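Local coordinates for flagella basal body P-ring formation protein FlgA (Salmonella typhimurium, PDB 3TEE) that takes part in assembly of the flagellar P-ring in the periplasm, probably as a chaperone or as a modulator of that assembly, at residues A[24-29]-A[66-71]; A[33-38]-A[60-65]; A[148-153]-A[193-198]. One frame throughout, in Å; residues are numbered along the deposited sequence.

Contact 1: A[24-29]-A[66-71]; sequences VTLRSS and LQVNVQ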
ATOM      1  N   VAL A  24     -18.407 -19.417   5.406  1.00 27.69           N
ATOM      2  CA  VAL A  24     -19.329 -18.390   5.893  1.00 27.37           C
ATOM      3  C   VAL A  24     -20.241 -18.953   6.977  1.00 33.17           C
ATOM      4  O   VAL A  24     -20.857 -20.004   6.792  1.00 32.41           O
ATOM      5  CB  VAL A  24     -20.119 -17.720   4.724  1.00 31.31           C
ATOM      6  CG1 VAL A  24     -21.072 -16.622   5.240  1.00 31.60           C
ATOM      7  CG2 VAL A  24     -19.167 -17.139   3.672  1.00 30.83           C
ATOM      8  N   THR A  25     -20.352 -18.224   8.083  1.00 30.69           N
ATOM      9  CA  THR A  25     -21.252 -18.593   9.187  1.00 30.65           C
ATOM     10  C   THR A  25     -22.178 -17.426   9.488  1.00 33.07           C
ATOM     11  O   THR A  25     -21.698 -16.309   9.716  1.00 31.43           O
ATOM     12  CB  THR A  25     -20.431 -18.972  10.443  1.00 39.58           C
ATOM     13  OG1 THR A  25     -19.448 -19.943  10.063  1.00 41.16           O
ATOM     14  CG2 THR A  25     -21.317 -19.565  11.555  1.00 44.04           C
ATOM     15  N   LEU A  26     -23.490 -17.681   9.536  1.00 33.32           N
ATOM     16  CA  LEU A  26     -24.451 -16.623   9.896  1.00 36.41           C
ATOM     17  C   LEU A  26     -24.426 -16.351  11.421  1.00 42.43           C
ATOM     18  O   LEU A  26     -24.519 -17.292  12.195  1.00 43.40           O
ATOM     19  CB  LEU A  26     -25.858 -17.014   9.436  1.00 37.76           C
ATOM     20  CG  LEU A  26     -26.926 -15.942   9.630  1.00 45.29           C
ATOM     21  CD1 LEU A  26     -26.898 -14.909   8.483  1.00 45.40           C
ATOM     22  CD2 LEU A  26     -28.296 -16.579   9.772  1.00 51.41           C
ATOM     23  N   ARG A  27     -24.247 -15.092  11.839  1.00 40.95           N
ATOM     24  CA  ARG A  27     -24.196 -14.699  13.261  1.00 42.65           C
ATOM     25  C   ARG A  27     -25.507 -14.044  13.716  1.00 50.75           C
ATOM     26  O   ARG A  27     -25.772 -13.974  14.923  1.00 51.91           O
ATOM     27  CB  ARG A  27     -23.028 -13.735  13.546  1.00 42.06           C
ATOM     28  CG  ARG A  27     -21.654 -14.257  13.132  1.00 52.85           C
ATOM     29  CD  ARG A  27     -20.513 -13.521  13.813  1.00 64.65           C
ATOM     30  NE  ARG A  27     -20.569 -12.063  13.665  1.00 70.74           N
ATOM     31  CZ  ARG A  27     -20.580 -11.206  14.685  1.00 86.89           C
ATOM     32  NH1 ARG A  27     -20.550 -11.649  15.936  1.00 77.34           N
ATOM     33  NH2 ARG A  27     -20.628  -9.902  14.460  1.00 74.73           N
ATOM     34  N   SER A  28     -26.301 -13.519  12.769  1.00 46.30           N
ATOM     35  CA  SER A  28     -27.577 -12.885  13.128  1.00 47.04           C
ATOM     36  C   SER A  28     -28.715 -13.924  13.159  1.00 52.49           C
ATOM     37  O   SER A  28     -28.548 -15.051  12.678  1.00 51.06           O
ATOM     38  CB  SER A  28     -27.890 -11.708  12.203  1.00 47.69           C
ATOM     39  OG  SER A  28     -27.727 -12.062  10.844  1.00 43.85           O
ATOM     40  N   SER A  29     -29.839 -13.562  13.786  1.00 52.67           N
ATOM     41  CA  SER A  29     -31.009 -14.420  13.938  1.00 53.68           C
ATOM     42  C   SER A  29     -31.557 -14.914  12.585  1.00 60.14           C
ATOM     43  O   SER A  29     -31.723 -14.102  11.678  1.00 58.74           O
ATOM     44  CB  SER A  29     -32.095 -13.691  14.730  1.00 58.50           C
ATOM     45  OG  SER A  29     -33.369 -14.298  14.584  1.00 70.05           O
ATOM     46  N   LEU A  66     -27.636  -8.624   7.543  1.00 33.55           N
ATOM     47  CA  LEU A  66     -27.149  -9.893   8.059  1.00 33.17           C
ATOM     48  C   LEU A  66     -25.779  -9.732   8.682  1.00 38.46           C
ATOM     49  O   LEU A  66     -24.964  -8.947   8.197  1.00 38.54           O
ATOM     50  CB  LEU A  66     -27.113 -10.986   6.961  1.00 32.58           C
ATOM     51  CG  LEU A  66     -28.371 -11.169   6.086  1.00 35.51           C
ATOM     52  CD1 LEU A  66     -28.133 -12.244   5.054  1.00 34.35           C
ATOM     53  CD2 LEU A  66     -29.635 -11.512   6.932  1.00 38.14           C
ATOM     54  N   GLN A  67     -25.527 -10.459   9.767  1.00 35.07           N
ATOM     55  CA  GLN A  67     -24.208 -10.447  10.384  1.00 34.63           C
ATOM     56  C   GLN A  67     -23.630 -11.809  10.098  1.00 36.91           C
ATOM     57  O   GLN A  67     -24.271 -12.827  10.366  1.00 36.20           O
ATOM     58  CB  GLN A  67     -24.267 -10.197  11.897  1.00 37.33           C
ATOM     59  CG  GLN A  67     -24.786  -8.808  12.293  1.00 53.90           C
ATOM     60  CD  GLN A  67     -24.795  -8.681  13.795  1.00 70.61           C
ATOM     61  OE1 GLN A  67     -25.487  -9.423  14.509  1.00 65.05           O
ATOM     62  NE2 GLN A  67     -23.956  -7.796  14.306  1.00 59.61           N
ATOM     63  N   VAL A  68     -22.463 -11.835   9.454  1.00 32.42           N
ATOM     64  CA  VAL A  68     -21.838 -13.108   9.098  1.00 30.96           C
ATOM     65  C   VAL A  68     -20.378 -13.094   9.551  1.00 32.91           C
ATOM     66  O   VAL A  68     -19.768 -12.040   9.670  1.00 32.27           O
ATOM     67  CB  VAL A  68     -21.931 -13.480   7.577  1.00 35.15           C
ATOM     68  CG1 VAL A  68     -23.376 -13.544   7.075  1.00 35.69           C
ATOM     69  CG2 VAL A  68     -21.099 -12.533   6.717  1.00 35.32           C
ATOM     70  N   ASN A  69     -19.833 -14.264   9.751  1.00 30.91           N
ATOM     71  CA  ASN A  69     -18.414 -14.432  10.003  1.00 31.08           C
ATOM     72  C   ASN A  69     -17.857 -15.131   8.743  1.00 33.22           C
ATOM     73  O   ASN A  69     -18.386 -16.151   8.305  1.00 32.40           O
ATOM     74  CB  ASN A  69     -18.137 -15.264  11.257  1.00 31.34           C
ATOM     75  CG  ASN A  69     -16.642 -15.493  11.427  1.00 39.07           C
ATOM     76  OD1 ASN A  69     -16.111 -16.529  11.046  1.00 35.64           O
ATOM     77  ND2 ASN A  69     -15.914 -14.472  11.835  1.00 35.13           N
ATOM     78  N   VAL A  70     -16.823 -14.555   8.162  1.00 28.95           N
ATOM     79  CA  VAL A  70     -16.211 -15.116   6.955  1.00 28.45           C
ATOM     80  C   VAL A  70     -14.776 -15.543   7.272  1.00 30.78           C
ATOM     81  O   VAL A  70     -13.912 -14.712   7.519  1.00 31.67           O
ATOM     82  CB  VAL A  70     -16.267 -14.121   5.770  1.00 30.70           C
ATOM     83  CG1 VAL A  70     -15.611 -14.700   4.511  1.00 28.87           C
ATOM     84  CG2 VAL A  70     -17.699 -13.659   5.494  1.00 30.48           C
ATOM     85  N   GLN A  71     -14.537 -16.840   7.254  1.00 29.36           N
ATOM     86  CA  GLN A  71     -13.177 -17.376   7.430  1.00 28.92           C
ATOM     87  C   GLN A  71     -12.566 -17.459   6.038  1.00 32.90           C
ATOM     88  O   GLN A  71     -13.152 -18.088   5.154  1.00 31.31           O
ATOM     89  CB  GLN A  71     -13.221 -18.771   8.066  1.00 30.13           C
ATOM     90  CG  GLN A  71     -13.861 -18.812   9.452  1.00 36.43           C
ATOM     91  CD  GLN A  71     -13.790 -20.180  10.094  1.00 52.32           C
ATOM     92  OE1 GLN A  71     -13.546 -21.204   9.446  1.00 38.65           O
ATOM     93  NE2 GLN A  71     -13.948 -20.222  11.406  1.00 56.31           N
TER
HETATM   94  O   HOH W   1     -17.277 -18.777   9.301  1.00 37.22           O
HETATM   95  O   HOH W   2     -20.841 -10.004  11.756  1.00 43.85           O

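Contact 2: A[33-38]-A[60-65]; sequences LPSCEQ and ANEKRY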
ATOM      1  N   LEU A  33     -33.650 -13.411   8.052  1.00 47.03           N
ATOM      2  CA  LEU A  33     -33.094 -13.846   6.769  1.00 44.60           C
ATOM      3  C   LEU A  33     -34.001 -13.396   5.626  1.00 44.14           C
ATOM      4  O   LEU A  33     -35.225 -13.311   5.818  1.00 43.41           O
ATOM      5  CB  LEU A  33     -32.933 -15.384   6.703  1.00 43.68           C
ATOM      6  CG  LEU A  33     -31.764 -16.008   7.478  1.00 47.08           C
ATOM      7  CD1 LEU A  33     -31.863 -17.532   7.432  1.00 47.74           C
ATOM      8  CD2 LEU A  33     -30.400 -15.552   6.927  1.00 45.37           C
ATOM      9  N   PRO A  34     -33.448 -13.118   4.421  1.00 39.18           N
ATOM     10  CA  PRO A  34     -34.322 -12.728   3.289  1.00 38.98           C
ATOM     11  C   PRO A  34     -35.312 -13.847   2.923  1.00 42.89           C
ATOM     12  O   PRO A  34     -34.974 -15.026   3.058  1.00 41.01           O
ATOM     13  CB  PRO A  34     -33.332 -12.471   2.157  1.00 40.06           C
ATOM     14  CG  PRO A  34     -32.111 -13.197   2.542  1.00 42.56           C
ATOM     15  CD  PRO A  34     -32.029 -13.125   4.016  1.00 38.60           C
ATOM     16  N   SER A  35     -36.532 -13.486   2.509  1.00 41.15           N
ATOM     17  CA  SER A  35     -37.583 -14.455   2.153  1.00 41.90           C
ATOM     18  C   SER A  35     -37.493 -14.907   0.706  1.00 46.24           C
ATOM     19  O   SER A  35     -38.013 -15.975   0.380  1.00 47.08           O
ATOM     20  CB  SER A  35     -38.965 -13.843   2.368  1.00 48.26           C
ATOM     21  OG  SER A  35     -39.100 -13.324   3.680  1.00 64.13           O
ATOM     22  N   CYS A  36     -36.949 -14.060  -0.192  1.00 39.99           N
ATOM     23  CA  CYS A  36     -36.927 -14.416  -1.604  1.00 38.28           C
ATOM     24  C   CYS A  36     -35.916 -15.507  -1.937  1.00 41.17           C
ATOM     25  O   CYS A  36     -35.011 -15.795  -1.148  1.00 40.00           O
ATOM     26  CB  CYS A  36     -36.757 -13.184  -2.484  1.00 38.20           C
ATOM     27  SG  CYS A  36     -35.139 -12.394  -2.312  1.00 40.41           S
ATOM     28  N   GLU A  37     -36.070 -16.093  -3.128  1.00 38.64           N
ATOM     29  CA  GLU A  37     -35.239 -17.187  -3.645  1.00 39.39           C
ATOM     30  C   GLU A  37     -33.809 -16.716  -3.944  1.00 40.47           C
ATOM     31  O   GLU A  37     -32.853 -17.444  -3.670  1.00 38.23           O
ATOM     32  CB  GLU A  37     -35.892 -17.684  -4.943  1.00 42.43           C
ATOM     33  CG  GLU A  37     -35.453 -19.047  -5.432  1.00 62.14           C
ATOM     34  CD  GLU A  37     -36.231 -19.490  -6.656  1.00 95.20           C
ATOM     35  OE1 GLU A  37     -37.480 -19.540  -6.585  1.00 95.65           O
ATOM     36  OE2 GLU A  37     -35.589 -19.767  -7.695  1.00 96.46           O
ATOM     37  N   GLN A  38     -33.674 -15.518  -4.558  1.00 35.47           N
ATOM     38  CA  GLN A  38     -32.381 -15.006  -4.972  1.00 35.30           C
ATOM     39  C   GLN A  38     -32.170 -13.577  -4.415  1.00 37.30           C
ATOM     40  O   GLN A  38     -32.314 -12.611  -5.155  1.00 35.80           O
ATOM     41  CB  GLN A  38     -32.300 -15.045  -6.525  1.00 36.99           C
ATOM     42  CG  GLN A  38     -30.877 -14.843  -7.076  1.00 38.73           C
ATOM     43  CD  GLN A  38     -30.847 -14.511  -8.557  1.00 50.52           C
ATOM     44  OE1 GLN A  38     -31.854 -14.587  -9.274  1.00 50.56           O
ATOM     45  NE2 GLN A  38     -29.713 -14.025  -9.021  1.00 49.03           N
ATOM     46  N   ALA A  60     -37.765  -8.132  -2.777  1.00 34.32           N
ATOM     47  CA  ALA A  60     -38.888  -7.217  -2.954  1.00 36.73           C
ATOM     48  C   ALA A  60     -39.434  -6.941  -1.512  1.00 42.42           C
ATOM     49  O   ALA A  60     -39.605  -7.889  -0.738  1.00 42.88           O
ATOM     50  CB  ALA A  60     -39.968  -7.890  -3.795  1.00 38.31           C
ATOM     51  N   ASN A  61     -39.613  -5.670  -1.133  1.00 39.57           N
ATOM     52  CA  ASN A  61     -40.092  -5.294   0.219  1.00 41.05           C
ATOM     53  C   ASN A  61     -39.222  -5.694   1.409  1.00 41.25           C
ATOM     54  O   ASN A  61     -39.727  -5.687   2.540  1.00 39.96           O
ATOM     55  CB  ASN A  61     -41.576  -5.709   0.475  1.00 48.74           C
ATOM     56  CG  ASN A  61     -42.455  -5.552  -0.721  1.00 65.92           C
ATOM     57  OD1 ASN A  61     -42.616  -4.457  -1.261  1.00 62.76           O
ATOM     58  ND2 ASN A  61     -42.958  -6.669  -1.208  1.00 60.72           N
ATOM     59  N   GLU A  62     -37.925  -6.031   1.194  1.00 34.82           N
ATOM     60  CA  GLU A  62     -37.042  -6.323   2.320  1.00 33.45           C
ATOM     61  C   GLU A  62     -35.659  -5.790   2.099  1.00 35.75           C
ATOM     62  O   GLU A  62     -35.116  -5.929   1.010  1.00 35.34           O
ATOM     63  CB  GLU A  62     -36.900  -7.835   2.608  1.00 35.18           C
ATOM     64  CG  GLU A  62     -38.188  -8.558   2.964  1.00 46.69           C
ATOM     65  CD  GLU A  62     -38.062 -10.069   3.017  1.00 53.18           C
ATOM     66  OE1 GLU A  62     -36.944 -10.575   3.259  1.00 41.48           O
ATOM     67  OE2 GLU A  62     -39.098 -10.746   2.853  1.00 62.16           O
ATOM     68  N   LYS A  63     -35.039  -5.298   3.165  1.00 31.84           N
ATOM     69  CA  LYS A  63     -33.640  -4.912   3.169  1.00 31.06           C
ATOM     70  C   LYS A  63     -33.079  -5.460   4.487  1.00 35.22           C
ATOM     71  O   LYS A  63     -33.141  -4.790   5.516  1.00 35.51           O
ATOM     72  CB  LYS A  63     -33.469  -3.383   3.031  1.00 32.14           C
ATOM     73  CG  LYS A  63     -31.997  -2.973   3.059  1.00 39.32           C
ATOM     74  CD  LYS A  63     -31.857  -1.450   3.087  1.00 45.17           C
ATOM     75  CE  LYS A  63     -30.415  -1.047   2.932  1.00 48.02           C
ATOM     76  NZ  LYS A  63     -30.248   0.404   3.197  1.00 51.74           N
ATOM     77  N   ARG A  64     -32.604  -6.701   4.467  1.00 31.12           N
ATOM     78  CA  ARG A  64     -32.095  -7.357   5.678  1.00 31.14           C
ATOM     79  C   ARG A  64     -30.668  -6.976   5.930  1.00 37.29           C
ATOM     80  O   ARG A  64     -29.899  -6.860   4.968  1.00 37.34           O
ATOM     81  CB  ARG A  64     -32.158  -8.896   5.552  1.00 31.28           C
ATOM     82  CG  ARG A  64     -33.541  -9.453   5.144  1.00 35.34           C
ATOM     83  CD  ARG A  64     -34.642  -9.130   6.142  1.00 42.18           C
ATOM     84  NE  ARG A  64     -35.847  -9.902   5.843  1.00 46.24           N
ATOM     85  CZ  ARG A  64     -36.791 -10.192   6.728  1.00 60.58           C
ATOM     86  NH1 ARG A  64     -36.698  -9.753   7.977  1.00 44.55           N
ATOM     87  NH2 ARG A  64     -37.831 -10.934   6.374  1.00 50.89           N
ATOM     88  N   TYR A  65     -30.297  -6.824   7.220  1.00 35.20           N
ATOM     89  CA  TYR A  65     -28.917  -6.562   7.628  1.00 36.47           C
ATOM     90  C   TYR A  65     -28.437  -7.852   8.269  1.00 40.58           C
ATOM     91  O   TYR A  65     -28.848  -8.177   9.390  1.00 42.37           O
ATOM     92  CB  TYR A  65     -28.805  -5.406   8.644  1.00 41.04           C
ATOM     93  CG  TYR A  65     -29.218  -4.027   8.181  1.00 47.41           C
ATOM     94  CD1 TYR A  65     -29.042  -3.631   6.855  1.00 50.34           C
ATOM     95  CD2 TYR A  65     -29.681  -3.076   9.086  1.00 49.99           C
ATOM     96  CE1 TYR A  65     -29.381  -2.341   6.432  1.00 50.91           C
ATOM     97  CE2 TYR A  65     -29.992  -1.778   8.682  1.00 52.03           C
ATOM     98  CZ  TYR A  65     -29.852  -1.418   7.351  1.00 60.75           C
ATOM     99  OH  TYR A  65     -30.188  -0.147   6.948  1.00 66.50           O
TER

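Contact 3: A[148-153]-A[193-198]; sequences QVIANG and NILINL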
ATOM      1  N   GLN A 148      21.470  15.460  -8.873  1.00 48.71           N
ATOM      2  CA  GLN A 148      21.294  16.335 -10.017  1.00 50.02           C
ATOM      3  C   GLN A 148      19.924  16.983  -9.915  1.00 52.11           C
ATOM      4  O   GLN A 148      18.917  16.299  -9.716  1.00 50.02           O
ATOM      5  CB  GLN A 148      21.428  15.554 -11.349  1.00 52.30           C
ATOM      6  CG  GLN A 148      22.871  15.258 -11.761  1.00 71.70           C
ATOM      7  CD  GLN A 148      23.564  16.427 -12.426  1.00 97.01           C
ATOM      8  OE1 GLN A 148      24.629  16.868 -11.988  1.00 93.87           O
ATOM      9  NE2 GLN A 148      23.002  16.933 -13.521  1.00 90.59           N
ATOM     10  N   VAL A 149      19.903  18.309 -10.011  1.00 49.27           N
ATOM     11  CA  VAL A 149      18.674  19.093  -9.997  1.00 49.00           C
ATOM     12  C   VAL A 149      18.373  19.442 -11.456  1.00 54.31           C
ATOM     13  O   VAL A 149      19.232  19.988 -12.154  1.00 55.18           O
ATOM     14  CB  VAL A 149      18.781  20.355  -9.101  1.00 52.03           C
ATOM     15  CG1 VAL A 149      17.541  21.233  -9.242  1.00 51.93           C
ATOM     16  CG2 VAL A 149      19.011  19.979  -7.638  1.00 50.55           C
ATOM     17  N   ILE A 150      17.169  19.111 -11.905  1.00 50.81           N
ATOM     18  CA  ILE A 150      16.706  19.347 -13.266  1.00 51.63           C
ATOM     19  C   ILE A 150      15.447  20.194 -13.212  1.00 55.68           C
ATOM     20  O   ILE A 150      14.405  19.735 -12.745  1.00 53.81           O
ATOM     21  CB  ILE A 150      16.490  18.008 -14.044  1.00 55.04           C
ATOM     22  CG1 ILE A 150      17.776  17.133 -14.036  1.00 56.08           C
ATOM     23  CG2 ILE A 150      15.979  18.267 -15.479  1.00 56.57           C
ATOM     24  CD1 ILE A 150      17.598  15.665 -14.506  1.00 67.89           C
ATOM     25  N   ALA A 151      15.547  21.430 -13.701  1.00 54.43           N
ATOM     26  CA  ALA A 151      14.420  22.348 -13.772  1.00 55.98           C
ATOM     27  C   ALA A 151      14.071  22.621 -15.234  1.00 65.30           C
ATOM     28  O   ALA A 151      14.970  22.853 -16.039  1.00 64.87           O
ATOM     29  CB  ALA A 151      14.738  23.632 -13.036  1.00 56.62           C
ATOM     30  N   ASN A 152      12.774  22.532 -15.582  1.00 66.54           N
ATOM     31  CA  ASN A 152      12.267  22.728 -16.945  1.00 69.12           C
ATOM     32  C   ASN A 152      10.933  23.483 -16.981  1.00 78.28           C
ATOM     33  O   ASN A 152      10.091  23.297 -16.096  1.00 77.87           O
ATOM     34  CB  ASN A 152      12.138  21.388 -17.664  1.00 69.32           C
ATOM     35  CG  ASN A 152      13.364  20.994 -18.450  1.00 99.28           C
ATOM     36  OD1 ASN A 152      14.344  20.472 -17.907  1.00 93.80           O
ATOM     37  ND2 ASN A 152      13.328  21.215 -19.759  1.00 94.53           N
ATOM     38  N   GLY A 153      10.765  24.323 -18.006  1.00 78.40           N
ATOM     39  CA  GLY A 153       9.558  25.118 -18.220  1.00 79.39           C
ATOM     40  C   GLY A 153       9.790  26.495 -18.812  1.00 85.71           C
ATOM     41  O   GLY A 153      10.731  27.193 -18.420  1.00 85.31           O
ATOM     42  N   ASN A 193      17.251  11.812  -9.623  1.00 58.35           N
ATOM     43  CA  ASN A 193      17.342  13.238  -9.943  1.00 57.58           C
ATOM     44  C   ASN A 193      16.252  13.980  -9.180  1.00 57.85           C
ATOM     45  O   ASN A 193      15.223  13.394  -8.837  1.00 57.48           O
ATOM     46  CB  ASN A 193      17.148  13.484 -11.451  1.00 58.44           C
ATOM     47  CG  ASN A 193      18.131  12.794 -12.368  1.00 72.90           C
ATOM     48  OD1 ASN A 193      19.339  12.722 -12.106  1.00 65.03           O
ATOM     49  ND2 ASN A 193      17.632  12.336 -13.508  1.00 62.91           N
ATOM     50  N   ILE A 194      16.459  15.277  -8.957  1.00 51.51           N
ATOM     51  CA  ILE A 194      15.504  16.138  -8.279  1.00 49.37           C
ATOM     52  C   ILE A 194      14.873  17.016  -9.352  1.00 52.26           C
ATOM     53  O   ILE A 194      15.571  17.819  -9.978  1.00 50.45           O
ATOM     54  CB  ILE A 194      16.239  16.962  -7.189  1.00 51.97           C
ATOM     55  CG1 ILE A 194      17.072  16.068  -6.212  1.00 52.02           C
ATOM     56  CG2 ILE A 194      15.324  17.992  -6.503  1.00 51.56           C
ATOM     57  CD1 ILE A 194      16.452  14.901  -5.586  1.00 54.14           C
ATOM     58  N   LEU A 195      13.558  16.857  -9.568  1.00 50.12           N
ATOM     59  CA  LEU A 195      12.851  17.600 -10.609  1.00 51.21           C
ATOM     60  C   LEU A 195      12.089  18.800 -10.088  1.00 53.81           C
ATOM     61  O   LEU A 195      11.344  18.696  -9.111  1.00 50.66           O
ATOM     62  CB  LEU A 195      11.919  16.685 -11.446  1.00 51.67           C
ATOM     63  CG  LEU A 195      12.510  15.378 -12.007  1.00 57.21           C
ATOM     64  CD1 LEU A 195      11.432  14.549 -12.721  1.00 57.72           C
ATOM     65  CD2 LEU A 195      13.694  15.637 -12.951  1.00 59.59           C
ATOM     66  N   ILE A 196      12.274  19.939 -10.766  1.00 51.79           N
ATOM     67  CA  ILE A 196      11.600  21.205 -10.480  1.00 52.82           C
ATOM     68  C   ILE A 196      10.869  21.639 -11.752  1.00 61.54           C
ATOM     69  O   ILE A 196      11.469  21.645 -12.826  1.00 61.21           O
ATOM     70  CB  ILE A 196      12.588  22.313  -9.988  1.00 55.47           C
ATOM     71  CG1 ILE A 196      13.347  21.882  -8.719  1.00 54.49           C
ATOM     72  CG2 ILE A 196      11.866  23.662  -9.791  1.00 55.86           C
ATOM     73  CD1 ILE A 196      14.438  22.846  -8.235  1.00 55.25           C
ATOM     74  N   ASN A 197       9.582  21.999 -11.627  1.00 62.18           N
ATOM     75  CA  ASN A 197       8.757  22.491 -12.733  1.00 63.97           C
ATOM     76  C   ASN A 197       8.384  23.948 -12.460  1.00 71.53           C
ATOM     77  O   ASN A 197       7.750  24.233 -11.441  1.00 71.99           O
ATOM     78  CB  ASN A 197       7.507  21.625 -12.902  1.00 67.17           C
ATOM     79  CG  ASN A 197       7.789  20.263 -13.481  1.00103.13           C
ATOM     80  OD1 ASN A 197       8.151  20.115 -14.657  1.00101.59           O
ATOM     81  ND2 ASN A 197       7.602  19.229 -12.673  1.00 97.18           N
ATOM     82  N   LEU A 198       8.811  24.875 -13.342  1.00 70.32           N
ATOM     83  CA  LEU A 198       8.534  26.310 -13.198  1.00101.45           C
ATOM     84  C   LEU A 198       7.223  26.690 -13.876  1.00133.94           C
ATOM     85  O   LEU A 198       6.173  26.669 -13.239  1.00 97.89           O
ATOM     86  CB  LEU A 198       9.690  27.179 -13.744  1.00102.05           C
ATOM     87  CG  LEU A 198      11.082  27.130 -13.057  1.00106.58           C
ATOM     88  CD1 LEU A 198      10.998  27.013 -11.536  1.00108.57           C
ATOM     89  CD2 LEU A 198      11.985  26.083 -13.677  1.00106.70           C
TER

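Contact 1: A[24-29]-A[66-71]
The carbonyl oxygen Q67 O is gripped by two successive amides where strand 21-26 runs out beside the long strand 62-79. R27 N reaches Q67 O at 2.7 Å and S28 N reaches the same oxygen at 3.2 Å, both from one face of the carbonyl plane and both tilted from it. S28 then repays the bond: its OG takes the N-H of Q67 at 2.9 Å in an almost straight line (176°), standing in for a backbone carbonyl. The first torsion of S28, 49°, sets OG between its own backbone N and carbonyl carbon and turns it to that amide. Further back the pairing is regular antiparallel sheet, with T25 and N69 forming a hydrogen-bonded pair: N69 N meets T25 O at 2.8 Å and T25 N meets N69 O at 2.9 Å. On one face the apolar branches mesh, L26 CD1 lying 4.0 Å from V68 CG1 while the CG2 methyls of V24 and V70 lie side by side; F11 of helix 2-14 touches both V24 and V70. Just past the strand, the R27 chain slants across N69, its CD 3.9 Å from N69 CB, and its NH2 donates to a water that in turn donates to V68 O. The N69 amide itself turns to N52 and to a bound glycerol. The edge strand thus has an apolar face, covered in part by helix 2-14, and a polar, watered one opposite, and a serine hydroxyl carries the pairing on after the strand has ended.

Contact 2: A[33-38]-A[60-65]
Extended beyond CG, the E62 chain carries its carboxylate across to S35, whose OG stands beside its own backbone N (chi1 -53°) and so meets the same group as that N. This is a surface contact in which the loop 33-38 meets the beta hairpin formed by strands 53-59 and 62-79. OE1 of E62 receives the backbone N-H of S35 at 3.0 Å, on its syn side and a little out of the carboxylate plane, whereas OE2 takes the S35 hydroxyl through its syn lone pair, OG to OE2 being 2.7 Å. The R64 chain, bent at chi2 (-61°), brings NE into a salt bridge with E62 OE1 at 2.9 Å; it arrives from above the carboxylate plane, although OE1 lies close to the plane of the guanidinium. With two donors on OE1 and one on OE2, the carboxylate is fixed in rotation. Next door, C36 forms the disulfide with C59, a covalent tie between the same loop and strand 53-59. P34 packs on A57 and C59 of that strand, and its ring atom CD lies 4.1 Å from R64 CG. Over one face of the R64 guanidinium sits L33 O, 3.1 Å above its plane and offset toward the rim.

Contact 3: A[148-153]-A[193-198]
Q148 opens the parallel pairing by giving its carbonyl oxygen to I194, with I194 N to Q148 O at 2.8 Å, while its CB rests against the amide oxygen of N193. V149, the next residue, turns to the buried face. Its CG1 stands anti to the backbone N (chi1 173°), which carries this methyl to within 3.6 Å of I196 CD1, and its other methyl, CG2, lies near I194 CB. V176 of strand 173-178 and V184 of strand 183-188, elsewhere in the sheet, also touch V149. I150 bonds with both of its backbone polar atoms: its N meets I194 O at 2.8 Å, nearly along the C=O axis, and its O receives I196 N at 2.9 Å, this time with the donor tilted from the carbonyl plane. On the opposite face, CD1 at the end of the I150 chain reaches the amide of N193 (3.5 Å from ND2), while CB at its root meets L195 CD2 at 3.8 Å. A151 returns to the inner face, where its CB touches I196 CB and, from another direction, lies 3.7 Å from L198 CD2. N152 continues the pattern less tightly, with N152 N to I196 O at 3.2 Å and then only a weak bond from L198 N to N152 O. The bonds therefore lengthen toward the C-terminal end of the pair. Since 146-152 and 194-197 are the first and last strands of a five-strand sheet otherwise paired antiparallel, this parallel seam pairs the sheet's first strand with its last. Its chemistry is divided accordingly: straight backbone bonds hold the start of the seam, and apolar contacts of V149 with I194 and I196 add to them on the face shared with A151.

Overall arrangement
Contacts 1 and 2 belong to one unit and contact 3 to another. The first two share strand 62-79, have centres about 16 Å apart, and meet where L26 and L66 pack on L33; along the chain, contact 2 is nested inside the loop closed by contact 1. Contact 1 is a pairing within the N-terminal antiparallel sheet, and contact 2 fastens the loop that follows strand 21-26 onto strand 62-79 of it. Contact 3 comes later in the chain and pairs the first and last strands of a separate mixed sheet on the opposite side of the chain's centre, its centre about 55 Å from that of contact 1. Such separation of the two sheets is consistent with the open form of FlgA, whose structural flexibility regulates P-ring assembly.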